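PDB 6QE7: anti-sigma-I factor RsgI3 from Clostridium thermocellum, which probably holds the sigma factor SigI3 inactive until its extracellular tandem PA14 sensory domains bind pectin or related plant cell-wall polysaccharides. Local coordinates for residues 153-158 and 170-175; 160-165 and 191-196; 213-218 and 239-244; 232-237 and 261-266. All blocks are in the same frame, centred on the assembly; numbering follows the deposited sequence.

Interaction 1: residues 153-158 and 170-175; sequences GLSAEY and TRIDDA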
loop_
_atom_site.group_PDB
_atom_site.type_symbol
_atom_site.label_atom_id
_atom_site.label_comp_id
_atom_site.label_asym_id
_atom_site.label_seq_id
_atom_site.Cartn_x
_atom_site.Cartn_y
_atom_site.Cartn_z
ATOM N N GLY A 153 6.604 -3.655 -10.942
ATOM C CA GLY A 153 6.143 -3.441 -12.329
ATOM C C GLY A 153 4.679 -3.141 -12.371
ATOM O O GLY A 153 4.044 -2.946 -11.320
ATOM N N LEU A 154 4.159 -3.068 -13.567
ATOM C CA LEU A 154 2.765 -2.730 -13.808
ATOM C C LEU A 154 2.117 -3.770 -14.713
ATOM O O LEU A 154 2.830 -4.375 -15.589
ATOM C CB LEU A 154 2.719 -1.322 -14.390
ATOM C CG LEU A 154 3.198 -0.209 -13.478
ATOM C CD1 LEU A 154 3.260 1.065 -14.267
ATOM C CD2 LEU A 154 2.262 -0.024 -12.251
ATOM N N SER A 155 0.819 -4.011 -14.503
ATOM C CA SER A 155 -0.005 -4.872 -15.403
ATOM C C SER A 155 -0.294 -4.122 -16.683
ATOM O O SER A 155 -0.999 -3.119 -16.610
ATOM C CB SER A 155 -1.280 -5.305 -14.784
ATOM O OG SER A 155 -0.960 -5.852 -13.539
ATOM N N ALA A 156 0.208 -4.670 -17.797
ATOM C CA ALA A 156 0.141 -4.098 -19.148
ATOM C C ALA A 156 -0.846 -4.944 -19.931
ATOM O O ALA A 156 -0.761 -6.189 -19.868
ATOM C CB ALA A 156 1.507 -4.093 -19.781
ATOM N N GLU A 157 -1.801 -4.267 -20.541
ATOM C CA GLU A 157 -2.610 -4.826 -21.637
ATOM C C GLU A 157 -2.102 -4.240 -22.957
ATOM O O GLU A 157 -2.123 -2.977 -23.121
ATOM C CB GLU A 157 -4.069 -4.562 -21.343
ATOM C CG GLU A 157 -4.479 -4.838 -19.897
ATOM C CD GLU A 157 -5.809 -4.153 -19.559
ATOM O OE1 GLU A 157 -5.816 -2.936 -19.348
ATOM O OE2 GLU A 157 -6.856 -4.822 -19.626
ATOM N N TYR A 158 -1.730 -5.122 -23.896
ATOM C CA TYR A 158 -1.310 -4.731 -25.275
ATOM C C TYR A 158 -2.459 -4.929 -26.257
ATOM O O TYR A 158 -3.062 -5.989 -26.276
ATOM C CB TYR A 158 -0.078 -5.507 -25.696
ATOM C CG TYR A 158 1.122 -5.028 -24.958
ATOM C CD1 TYR A 158 1.281 -5.269 -23.616
ATOM C CD2 TYR A 158 2.092 -4.307 -25.596
ATOM C CE1 TYR A 158 2.426 -4.859 -22.947
ATOM C CE2 TYR A 158 3.211 -3.839 -24.932
ATOM C CZ TYR A 158 3.364 -4.076 -23.580
ATOM O OH TYR A 158 4.457 -3.569 -22.909
ATOM N N THR A 170 -1.679 -9.777 -22.123
ATOM C CA THR A 170 -1.380 -9.134 -20.832
ATOM C C THR A 170 -0.035 -9.682 -20.395
ATOM O O THR A 170 0.212 -10.858 -20.624
ATOM C CB THR A 170 -2.427 -9.486 -19.759
ATOM O OG1 THR A 170 -3.632 -8.824 -20.152
ATOM C CG2 THR A 170 -2.019 -9.064 -18.357
ATOM N N ARG A 171 0.778 -8.832 -19.808
ATOM C CA ARG A 171 1.958 -9.265 -19.038
ATOM C C ARG A 171 2.262 -8.165 -18.008
ATOM O O ARG A 171 1.665 -7.058 -18.071
ATOM C CB ARG A 171 3.134 -9.474 -19.989
ATOM C CG ARG A 171 3.492 -8.191 -20.715
ATOM C CD ARG A 171 4.573 -8.391 -21.726
ATOM N NE ARG A 171 5.101 -7.138 -22.253
ATOM C CZ ARG A 171 5.716 -7.017 -23.445
ATOM N NH1 ARG A 171 5.785 -8.068 -24.239
ATOM N NH2 ARG A 171 6.220 -5.858 -23.860
ATOM N N ILE A 172 3.234 -8.438 -17.156
ATOM C CA ILE A 172 3.794 -7.423 -16.233
ATOM C C ILE A 172 5.072 -6.847 -16.820
ATOM O O ILE A 172 6.008 -7.568 -17.064
ATOM C CB ILE A 172 3.960 -8.056 -14.857
ATOM C CG1 ILE A 172 2.576 -8.418 -14.281
ATOM C CG2 ILE A 172 4.731 -7.085 -13.971
ATOM C CD1 ILE A 172 2.627 -9.326 -13.109
ATOM N N ASP A 173 5.067 -5.554 -17.090
ATOM C CA ASP A 173 6.247 -4.772 -17.531
ATOM C C ASP A 173 6.940 -4.278 -16.250
ATOM O O ASP A 173 6.239 -3.841 -15.288
ATOM C CB ASP A 173 5.769 -3.702 -18.507
ATOM C CG ASP A 173 5.346 -4.251 -19.872
ATOM O OD1 ASP A 173 5.720 -5.371 -20.171
ATOM O OD2 ASP A 173 4.618 -3.548 -20.631
ATOM N N ASP A 174 8.248 -4.430 -16.161
ATOM C CA ASP A 174 9.052 -4.020 -14.985
ATOM C C ASP A 174 8.966 -2.506 -14.801
ATOM O O ASP A 174 9.076 -2.014 -13.691
ATOM C CB ASP A 174 10.506 -4.456 -15.154
ATOM C CG ASP A 174 10.635 -5.959 -15.076
ATOM O OD1 ASP A 174 9.600 -6.646 -14.769
ATOM O OD2 ASP A 174 11.759 -6.448 -15.339
ATOM N N ALA A 175 8.834 -1.771 -15.882
ATOM C CA ALA A 175 8.797 -0.303 -15.837
ATOM C C ALA A 175 8.292 0.196 -17.178
ATOM O O ALA A 175 8.076 -0.633 -18.106
ATOM C CB ALA A 175 10.170 0.228 -15.534
#

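Interaction 2: residues 160-165 and 191-196; sequences GDAELK and DGKFSV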
loop_
_atom_site.group_PDB
_atom_site.type_symbol
_atom_site.label_atom_id
_atom_site.label_comp_id
_atom_site.label_asym_id
_atom_site.label_seq_id
_atom_site.Cartn_x
_atom_site.Cartn_y
_atom_site.Cartn_z
ATOM N N GLY A 160 -4.079 -4.516 -30.359
ATOM C CA GLY A 160 -3.794 -4.575 -31.810
ATOM C C GLY A 160 -4.477 -3.474 -32.591
ATOM O O GLY A 160 -4.647 -3.623 -33.799
ATOM N N ASP A 161 -4.691 -2.321 -31.980
ATOM C CA ASP A 161 -5.165 -1.117 -32.712
ATOM C C ASP A 161 -4.742 0.120 -31.919
ATOM O O ASP A 161 -4.219 -0.039 -30.815
ATOM C CB ASP A 161 -6.683 -1.238 -32.834
ATOM C CG ASP A 161 -7.350 -1.405 -31.456
ATOM O OD1 ASP A 161 -7.211 -0.487 -30.613
ATOM O OD2 ASP A 161 -7.960 -2.478 -31.212
ATOM N N ALA A 162 -5.045 1.328 -32.379
ATOM C CA ALA A 162 -4.572 2.544 -31.675
ATOM C C ALA A 162 -5.609 3.027 -30.673
ATOM O O ALA A 162 -5.347 4.103 -30.163
ATOM C CB ALA A 162 -4.282 3.664 -32.620
ATOM N N GLU A 163 -6.690 2.277 -30.419
ATOM C CA GLU A 163 -7.909 2.784 -29.738
ATOM C C GLU A 163 -8.212 1.914 -28.520
ATOM O O GLU A 163 -9.309 2.009 -28.009
ATOM C CB GLU A 163 -9.082 2.830 -30.731
ATOM C CG GLU A 163 -9.035 4.065 -31.652
ATOM C CD GLU A 163 -10.270 4.480 -32.461
ATOM O OE1 GLU A 163 -11.287 3.721 -32.493
ATOM O OE2 GLU A 163 -10.212 5.593 -33.060
ATOM N N LEU A 164 -7.228 1.151 -28.045
ATOM C CA LEU A 164 -7.338 0.275 -26.847
ATOM C C LEU A 164 -8.566 -0.631 -27.012
ATOM O O LEU A 164 -9.189 -1.032 -25.966
ATOM C CB LEU A 164 -7.378 1.141 -25.581
ATOM C CG LEU A 164 -6.153 2.057 -25.397
ATOM C CD1 LEU A 164 -6.394 3.142 -24.357
ATOM C CD2 LEU A 164 -4.928 1.243 -25.037
ATOM N N LYS A 165 -8.831 -1.096 -28.243
ATOM C CA LYS A 165 -10.019 -1.978 -28.482
ATOM C C LYS A 165 -9.637 -3.460 -28.502
ATOM O O LYS A 165 -10.148 -4.215 -27.682
ATOM C CB LYS A 165 -10.764 -1.547 -29.753
ATOM C CG LYS A 165 -11.682 -0.336 -29.594
ATOM C CD LYS A 165 -12.623 -0.117 -30.778
ATOM C CE LYS A 165 -12.960 1.355 -30.866
ATOM N NZ LYS A 165 -14.004 1.654 -31.866
ATOM N N ASP A 191 -0.765 -0.934 -40.244
ATOM C CA ASP A 191 -0.121 0.413 -40.266
ATOM C C ASP A 191 0.650 0.735 -38.958
ATOM O O ASP A 191 0.799 1.940 -38.654
ATOM C CB ASP A 191 -1.168 1.496 -40.533
ATOM C CG ASP A 191 -1.967 1.325 -41.817
ATOM O OD1 ASP A 191 -1.327 1.257 -42.896
ATOM O OD2 ASP A 191 -3.204 1.236 -41.708
ATOM N N GLY A 192 1.144 -0.282 -38.242
ATOM C CA GLY A 192 2.049 -0.172 -37.068
ATOM C C GLY A 192 1.311 0.398 -35.870
ATOM O O GLY A 192 1.959 0.887 -34.933
ATOM N N LYS A 193 -0.029 0.344 -35.951
ATOM C CA LYS A 193 -0.978 0.998 -35.026
ATOM C C LYS A 193 -1.187 -0.051 -33.926
ATOM O O LYS A 193 -1.660 -1.186 -34.232
ATOM C CB LYS A 193 -2.284 1.467 -35.709
ATOM C CG LYS A 193 -2.259 2.880 -36.284
ATOM C CD LYS A 193 -3.427 3.253 -37.265
ATOM C CE LYS A 193 -2.963 4.210 -38.362
ATOM N NZ LYS A 193 -4.040 5.035 -38.987
ATOM N N PHE A 194 -0.823 0.300 -32.704
ATOM C CA PHE A 194 -1.074 -0.530 -31.509
ATOM C C PHE A 194 -1.166 0.451 -30.321
ATOM O O PHE A 194 -0.901 1.680 -30.447
ATOM C CB PHE A 194 -0.007 -1.620 -31.377
ATOM C CG PHE A 194 1.306 -1.142 -30.798
ATOM C CD1 PHE A 194 2.291 -0.624 -31.608
ATOM C CD2 PHE A 194 1.495 -1.102 -29.421
ATOM C CE1 PHE A 194 3.465 -0.144 -31.060
ATOM C CE2 PHE A 194 2.669 -0.630 -28.875
ATOM C CZ PHE A 194 3.663 -0.167 -29.699
ATOM N N SER A 195 -1.560 -0.053 -29.168
ATOM C CA SER A 195 -1.743 0.804 -27.969
ATOM C C SER A 195 -1.520 -0.079 -26.734
ATOM O O SER A 195 -1.577 -1.355 -26.861
ATOM C CB SER A 195 -3.146 1.471 -28.075
ATOM O OG SER A 195 -4.160 0.465 -28.204
ATOM N N VAL A 196 -1.271 0.535 -25.580
ATOM C CA VAL A 196 -0.937 -0.191 -24.320
ATOM C C VAL A 196 -1.609 0.539 -23.156
ATOM O O VAL A 196 -1.670 1.761 -23.209
ATOM C CB VAL A 196 0.584 -0.244 -24.082
ATOM C CG1 VAL A 196 0.961 -1.303 -23.069
ATOM C CG2 VAL A 196 1.332 -0.458 -25.387
HETATM O O HOH W 1 -3.279 -2.543 -36.098
#

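Interaction 3: residues 213-218 and 239-244; sequences HTVANG and EAENSG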
loop_
_atom_site.group_PDB
_atom_site.type_symbol
_atom_site.label_atom_id
_atom_site.label_comp_id
_atom_site.label_asym_id
_atom_site.label_seq_id
_atom_site.Cartn_x
_atom_site.Cartn_y
_atom_site.Cartn_z
ATOM N N HIS A 213 6.710 12.922 -16.140
ATOM C CA HIS A 213 7.196 13.329 -17.473
ATOM C C HIS A 213 6.997 12.129 -18.381
ATOM O O HIS A 213 7.257 11.005 -17.903
ATOM C CB HIS A 213 8.655 13.707 -17.434
ATOM C CG HIS A 213 9.065 14.643 -16.366
ATOM N ND1 HIS A 213 9.279 15.984 -16.607
ATOM C CD2 HIS A 213 9.406 14.412 -15.063
ATOM C CE1 HIS A 213 9.702 16.560 -15.492
ATOM N NE2 HIS A 213 9.817 15.591 -14.535
ATOM N N THR A 214 6.408 12.345 -19.565
ATOM C CA THR A 214 6.404 11.331 -20.648
ATOM C C THR A 214 7.242 11.867 -21.801
ATOM O O THR A 214 7.226 13.073 -22.118
ATOM C CB THR A 214 5.010 10.882 -21.075
ATOM O OG1 THR A 214 4.408 12.080 -21.518
ATOM C CG2 THR A 214 4.205 10.215 -19.980
ATOM N N VAL A 215 8.008 10.953 -22.330
ATOM C CA VAL A 215 8.731 11.031 -23.616
ATOM C C VAL A 215 8.129 9.927 -24.481
ATOM O O VAL A 215 8.228 8.736 -24.106
ATOM C CB VAL A 215 10.263 10.893 -23.494
ATOM C CG1 VAL A 215 10.954 10.995 -24.882
ATOM C CG2 VAL A 215 10.818 11.934 -22.597
ATOM N N ALA A 216 7.526 10.308 -25.613
ATOM C CA ALA A 216 6.703 9.368 -26.382
ATOM C C ALA A 216 6.683 9.667 -27.882
ATOM O O ALA A 216 6.432 10.815 -28.226
ATOM C CB ALA A 216 5.335 9.508 -25.798
ATOM N N ASN A 217 6.688 8.629 -28.709
ATOM C CA ASN A 217 6.556 8.737 -30.196
ATOM C C ASN A 217 5.073 8.758 -30.648
ATOM O O ASN A 217 4.811 8.918 -31.847
ATOM C CB ASN A 217 7.339 7.625 -30.884
ATOM C CG ASN A 217 8.834 7.877 -30.917
ATOM O OD1 ASN A 217 9.324 8.853 -30.346
ATOM N ND2 ASN A 217 9.572 6.999 -31.578
ATOM N N GLY A 218 4.117 8.637 -29.750
ATOM C CA GLY A 218 2.685 8.606 -30.110
ATOM C C GLY A 218 1.889 9.329 -29.058
ATOM O O GLY A 218 2.377 10.316 -28.512
ATOM N N GLU A 239 9.557 11.529 -29.853
ATOM C CA GLU A 239 9.962 11.858 -28.455
ATOM C C GLU A 239 9.354 13.199 -28.031
ATOM O O GLU A 239 10.118 14.042 -27.542
ATOM C CB GLU A 239 11.492 11.842 -28.348
ATOM C CG GLU A 239 12.031 10.452 -28.669
ATOM C CD GLU A 239 13.529 10.305 -28.665
ATOM O OE1 GLU A 239 14.178 11.009 -27.867
ATOM O OE2 GLU A 239 14.028 9.500 -29.462
ATOM N N ALA A 240 8.051 13.402 -28.232
ATOM C CA ALA A 240 7.315 14.562 -27.669
ATOM C C ALA A 240 7.309 14.401 -26.131
ATOM O O ALA A 240 7.151 13.221 -25.642
ATOM C CB ALA A 240 5.889 14.643 -28.190
ATOM N N GLU A 241 7.476 15.531 -25.428
ATOM C CA GLU A 241 7.584 15.650 -23.940
ATOM C C GLU A 241 6.311 16.274 -23.397
ATOM O O GLU A 241 5.858 17.266 -23.959
ATOM C CB GLU A 241 8.824 16.450 -23.593
ATOM C CG GLU A 241 10.065 15.652 -23.985
ATOM C CD GLU A 241 11.298 16.482 -24.277
ATOM O OE1 GLU A 241 11.519 17.414 -23.492
ATOM O OE2 GLU A 241 12.028 16.207 -25.293
ATOM N N ASN A 242 5.736 15.617 -22.395
ATOM C CA ASN A 242 4.610 16.127 -21.595
ATOM C C ASN A 242 5.025 16.026 -20.140
ATOM O O ASN A 242 5.869 15.181 -19.864
ATOM C CB ASN A 242 3.327 15.355 -21.901
ATOM C CG ASN A 242 2.918 15.639 -23.327
ATOM O OD1 ASN A 242 3.438 14.998 -24.242
ATOM N ND2 ASN A 242 2.185 16.731 -23.509
ATOM N N SER A 243 4.437 16.875 -19.305
ATOM C CA SER A 243 4.596 16.845 -17.835
ATOM C C SER A 243 3.292 17.255 -17.173
ATOM O O SER A 243 2.396 17.924 -17.806
ATOM C CB SER A 243 5.785 17.617 -17.361
ATOM O OG SER A 243 5.534 19.006 -17.286
ATOM N N GLY A 244 3.143 16.785 -15.949
ATOM C CA GLY A 244 2.008 17.171 -15.106
ATOM C C GLY A 244 2.379 16.939 -13.664
ATOM O O GLY A 244 3.326 16.180 -13.430
HETATM O O HOH W 2 8.736 17.022 -19.344
HETATM O O HOH W 3 4.902 12.539 -24.160
#

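Interaction 4: residues 232-237 and 261-266; sequences NWQNQG and CNYGEP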
loop_
_atom_site.group_PDB
_atom_site.type_symbol
_atom_site.label_atom_id
_atom_site.label_comp_id
_atom_site.label_asym_id
_atom_site.label_seq_id
_atom_site.Cartn_x
_atom_site.Cartn_y
_atom_site.Cartn_z
ATOM N N ASN A 232 -2.163 13.925 -23.902
ATOM C CA ASN A 232 -1.706 14.268 -25.260
ATOM C C ASN A 232 -1.931 13.032 -26.144
ATOM O O ASN A 232 -0.989 12.423 -26.598
ATOM C CB ASN A 232 -0.279 14.789 -25.187
ATOM C CG ASN A 232 0.222 15.257 -26.531
ATOM O OD1 ASN A 232 -0.598 15.607 -27.402
ATOM N ND2 ASN A 232 1.546 15.244 -26.705
ATOM N N TRP A 233 -3.168 12.623 -26.282
ATOM C CA TRP A 233 -3.524 11.356 -26.947
ATOM C C TRP A 233 -3.360 11.452 -28.475
ATOM O O TRP A 233 -3.246 10.375 -29.076
ATOM C CB TRP A 233 -4.956 11.003 -26.582
ATOM C CG TRP A 233 -5.351 9.628 -26.965
ATOM C CD1 TRP A 233 -6.403 9.243 -27.742
ATOM C CD2 TRP A 233 -4.697 8.435 -26.544
ATOM N NE1 TRP A 233 -6.417 7.887 -27.868
ATOM C CE2 TRP A 233 -5.379 7.359 -27.154
ATOM C CE3 TRP A 233 -3.574 8.174 -25.748
ATOM C CZ2 TRP A 233 -5.013 6.037 -26.939
ATOM C CZ3 TRP A 233 -3.175 6.864 -25.585
ATOM C CH2 TRP A 233 -3.922 5.809 -26.120
ATOM N N GLN A 234 -3.392 12.657 -29.068
ATOM C CA GLN A 234 -3.278 12.892 -30.549
ATOM C C GLN A 234 -1.803 13.022 -30.947
ATOM O O GLN A 234 -1.466 12.981 -32.135
ATOM C CB GLN A 234 -4.087 14.139 -30.963
ATOM C CG GLN A 234 -5.588 14.100 -30.599
ATOM C CD GLN A 234 -6.340 12.875 -31.089
ATOM O OE1 GLN A 234 -6.453 12.636 -32.288
ATOM N NE2 GLN A 234 -6.911 12.095 -30.173
ATOM N N ASN A 235 -0.891 13.124 -30.001
ATOM C CA ASN A 235 0.488 13.529 -30.374
ATOM C C ASN A 235 1.050 12.555 -31.416
ATOM O O ASN A 235 0.847 11.302 -31.289
ATOM C CB ASN A 235 1.473 13.599 -29.197
ATOM C CG ASN A 235 2.913 13.481 -29.661
ATOM O OD1 ASN A 235 3.412 14.393 -30.345
ATOM N ND2 ASN A 235 3.549 12.344 -29.375
ATOM N N GLN A 236 1.843 13.117 -32.315
ATOM C CA GLN A 236 2.568 12.408 -33.397
ATOM C C GLN A 236 4.079 12.692 -33.325
ATOM O O GLN A 236 4.843 11.895 -33.865
ATOM C CB GLN A 236 1.952 12.895 -34.715
ATOM C CG GLN A 236 1.693 11.789 -35.721
ATOM C CD GLN A 236 0.844 10.695 -35.128
ATOM O OE1 GLN A 236 1.289 9.952 -34.255
ATOM N NE2 GLN A 236 -0.377 10.588 -35.619
ATOM N N GLY A 237 4.496 13.799 -32.696
ATOM C CA GLY A 237 5.905 14.234 -32.662
ATOM C C GLY A 237 6.767 13.104 -32.142
ATOM O O GLY A 237 6.269 12.311 -31.292
ATOM N N CYS A 261 -0.597 5.205 -27.358
ATOM C CA CYS A 261 -0.971 4.756 -28.705
ATOM C C CYS A 261 0.138 5.179 -29.682
ATOM O O CYS A 261 0.718 6.224 -29.601
ATOM C CB CYS A 261 -2.381 5.195 -29.044
ATOM S SG CYS A 261 -2.590 6.981 -29.258
ATOM N N ASN A 262 0.487 4.245 -30.504
ATOM C CA ASN A 262 1.343 4.412 -31.680
ATOM C C ASN A 262 0.485 4.678 -32.920
ATOM O O ASN A 262 -0.526 3.971 -33.123
ATOM C CB ASN A 262 2.088 3.103 -31.884
ATOM C CG ASN A 262 3.352 3.427 -32.600
ATOM O OD1 ASN A 262 4.086 4.267 -32.068
ATOM N ND2 ASN A 262 3.529 2.855 -33.793
ATOM N N TYR A 263 0.881 5.605 -33.773
ATOM C CA TYR A 263 0.094 5.924 -34.997
ATOM C C TYR A 263 0.880 5.494 -36.271
ATOM O O TYR A 263 0.516 5.786 -37.503
ATOM C CB TYR A 263 -0.286 7.407 -34.927
ATOM C CG TYR A 263 -1.225 7.857 -33.833
ATOM C CD1 TYR A 263 -2.570 7.519 -33.886
ATOM C CD2 TYR A 263 -0.807 8.697 -32.786
ATOM C CE1 TYR A 263 -3.472 7.982 -32.930
ATOM C CE2 TYR A 263 -1.701 9.204 -31.848
ATOM C CZ TYR A 263 -3.044 8.849 -31.931
ATOM O OH TYR A 263 -3.998 9.262 -31.044
ATOM N N GLY A 264 1.945 4.742 -36.031
ATOM C CA GLY A 264 2.674 4.017 -37.090
ATOM C C GLY A 264 4.155 4.325 -37.046
ATOM O O GLY A 264 4.931 3.602 -37.757
ATOM N N GLU A 265 4.547 5.332 -36.247
ATOM C CA GLU A 265 5.970 5.721 -36.066
ATOM C C GLU A 265 6.679 4.542 -35.398
ATOM O O GLU A 265 6.015 3.620 -34.922
ATOM C CB GLU A 265 6.075 7.036 -35.297
ATOM C CG GLU A 265 5.836 8.240 -36.183
ATOM C CD GLU A 265 4.364 8.463 -36.517
ATOM O OE1 GLU A 265 3.507 8.002 -35.728
ATOM O OE2 GLU A 265 4.064 9.082 -37.573
ATOM N N PRO A 266 8.034 4.500 -35.382
ATOM C CA PRO A 266 8.753 3.575 -34.509
ATOM C C PRO A 266 8.386 3.966 -33.070
ATOM O O PRO A 266 8.354 5.194 -32.791
ATOM C CB PRO A 266 10.237 3.811 -34.799
ATOM C CG PRO A 266 10.290 5.183 -35.464
ATOM C CD PRO A 266 8.944 5.392 -36.124
#

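Interaction 1: residues 153-158 and 170-175
Leu154 and Ala156 pair with Asp173 and Arg171 through four backbone hydrogen bonds, the evidence that these segments form the arms of an antiparallel hairpin in the second PA14 domain. The shortest include Ala156 N to Arg171 O (2.8 Å). The strand directions are 139° apart, so the hairpin is noticeably twisted. Its tight side carries Leu154, Ala156, Arg171 and Asp173, with Trp198 of strand 193-202 against Leu154 and Ala156. Here the methyl CB of Ala156 comes within 3.4 Å of Arg171 O. The Arg171 chain leaves with CG between the backbone N and the carbonyl carbon (chi1 61°) and then runs extended, which carries its guanidinium over to the Tyr158 ring. Its CZ lies 4.3 Å from the ring centroid of Tyr158, 34° off the normal: an off-centre cation-pi contact. Arg171 NE also forms a salt bridge with Asp173 OD1 (2.8 Å), using the syn lone pair of that oxygen. The Tyr158 hydroxyl lies among the same groups, but its modelled place is doubtful, and its link to Arg171 NH2 is weak at best. The other side of the hairpin is looser and more open to solvent. The side chains of Ser155 and Ile172 come no nearer than 4.4 Å (OG to CG1), and Glu157 CG stays 4.1 Å from Thr170 OG1. The polar ends on this side turn to other partners: Ser155 OG to Ala290 O and Glu157 OE1 to Arg197. With Arg171 on OD1 and Trp198 NE1 on OD2, the buried carboxylate of Asp173 has a donor for each oxygen, which would favour its charged form.

Interaction 2: residues 160-165 and 191-196
The flat peptide carbonyl of Asp161 is approached by the Ser195 hydroxyl, which stands 24° out of the carbonyl plane and donates from OG to Asp161 O over 2.7 Å. The second flat group, the Asp161 carboxylate, is held by backbone N-H groups of its own loop. Its OD1 accepts from Glu163 N on the anti lone pair (2.8 Å) and from Lys165 N on the syn one (2.9 Å), while OD2 accepts from Asp166 N. The Phe194 side chain leaves the strand away from the loop, and its ring packs on Phe184, Pro185, Leu189 and Ala267. The Ser195 hydroxyl has a second role: its OG accepts from Leu164 N (3.1 Å), so this one oxygen both donates to Asp161 O and accepts from Leu164 N, linking two points of the loop. Its position follows from chi1 57°, which sets OG between the backbone N and the carbonyl carbon and aims it at residues 160-165. The bond from Glu163 N to Asp161 OD1 defines an Asx turn, and the whole loop joins strands 154-159 and 167-173 of the second PA14 domain, bending over strand 193-202 at Ser195. The CD2 methyl of Leu164 lies against the hydroxyl, 3.4 Å from Ser195 OG, and the same branch reaches the backbone of Val196. Two residues before Ser195, Lys193 CG is 4.3 Å from Ala162 CB, a loose contact. On that stretch a water bridges the two backbones, sitting 2.9 Å from Gly160 O and 2.8 Å from Lys193 O.

Interaction 3: residues 213-218 and 239-244
His213 to Ala216 and Ala240 to Ser243 run antiparallel; the axes of these segments approach to 4.6 Å and are 163° apart in direction. They are adjacent strands in one sheet of the PA14 beta-sandwich, though not a hairpin, since strands 219-224 and 227-232 intervene in the chain. The hydrogen-bonded pairs are Thr214 with Asn242 and Ala216 with Ala240; Thr214 N to Asn242 O measures 2.9 Å, whereas the bond from Ala240 N to Ala216 O is weak. Side chains alternate between the faces. Thr214, Ala216, Ala240 and Asn242 share one face, where Thr214 packs on Val220, Val222 and Ile230 of the other sheet. A water joins the polar groups there, 2.7 Å from Thr214 OG1 and 2.9 Å from Asn242 OD1, and it also reaches Ala240 O; Asn242 OD1 accepts from Asn232 ND2 as well. The other face is more exposed. Val215 holds CG1 anti to its backbone N (chi1 -180°) and sets that methyl 3.6 Å from Glu239 CB, while CG2 lies alongside Glu241 CG at 4.0 Å. His213 comes within 3.9 Å of Ser243 CB through ND1, and its NE2 bonds to Ser274 OG. Beyond the last strand pair the side chain of Asn217 takes over: its ND2 reaches Pro266 O, and its OD1 receives Glu239 N over 2.7 Å with a nearly straight N-H...O angle of 170°.

Interaction 4: residues 232-237 and 261-266
Trp233 and Cys261 form a sulfur-aromatic contact. SG of Cys261 stands 3.4 Å from the centroid of the six-membered Trp233 ring and only 8° off its normal, which places the sulfur squarely over the face of that ring. CB of Cys261 follows it in, 3.4 Å from Trp233 CH2, and adds apolar contact at the far end of the indole. With CG anti to the backbone N (chi1 -169°), the indole extends across to Cys261. One hydrogen bond joins the segments: Tyr263 OH donates to Trp233 O, which lies near the plane of the phenol ring at its edge. The modelled length of 2.4 Å is very short, so the exact position of the hydroxyl is doubtful. The hydroxyl also sits above the same indole face as the sulfur. Van der Waals contact completes the meeting. Asn235 O comes up to the edge of the Tyr263 ring, 3.3 Å from CE2. The side chain of Gln236 lies against Tyr263, but its amide is uncertain and no polar contact is assigned to it. Within 261-266, Asn262 ND2 donates to Glu265 O over 2.8 Å and ties residues 262-265 together. Residues 232-237 are thus a loop of the second PA14 domain folded, at Cys261 and Tyr263, against strand 254-263, which itself lies between strands 193-202 and 219-224 in the sheet; Ser195 of the former touches Cys261, and Arg221 of the latter makes a cation-pi contact with Trp233.

From the N terminus of the second PA14 domain, interaction 1 closes the hairpin of strands 154-159 and 167-173. Interaction 2 starts in the connection of that hairpin and reaches forward to strand 193-202, so the two cross; they touch where Val196 packs on Tyr158. Interactions 3 and 4 follow in series and also cross each other: 213-218 pairs with 239-244, while 232-237, lying between them in the chain, reaches on to 261-266. Asn262 bonds to Gly192 and Phe194, joining interaction 4 to interaction 2 within one sheet. Asn217 with Pro266, and Gly218 with Asn235, tie interaction 4 to interaction 3 in the other sheet.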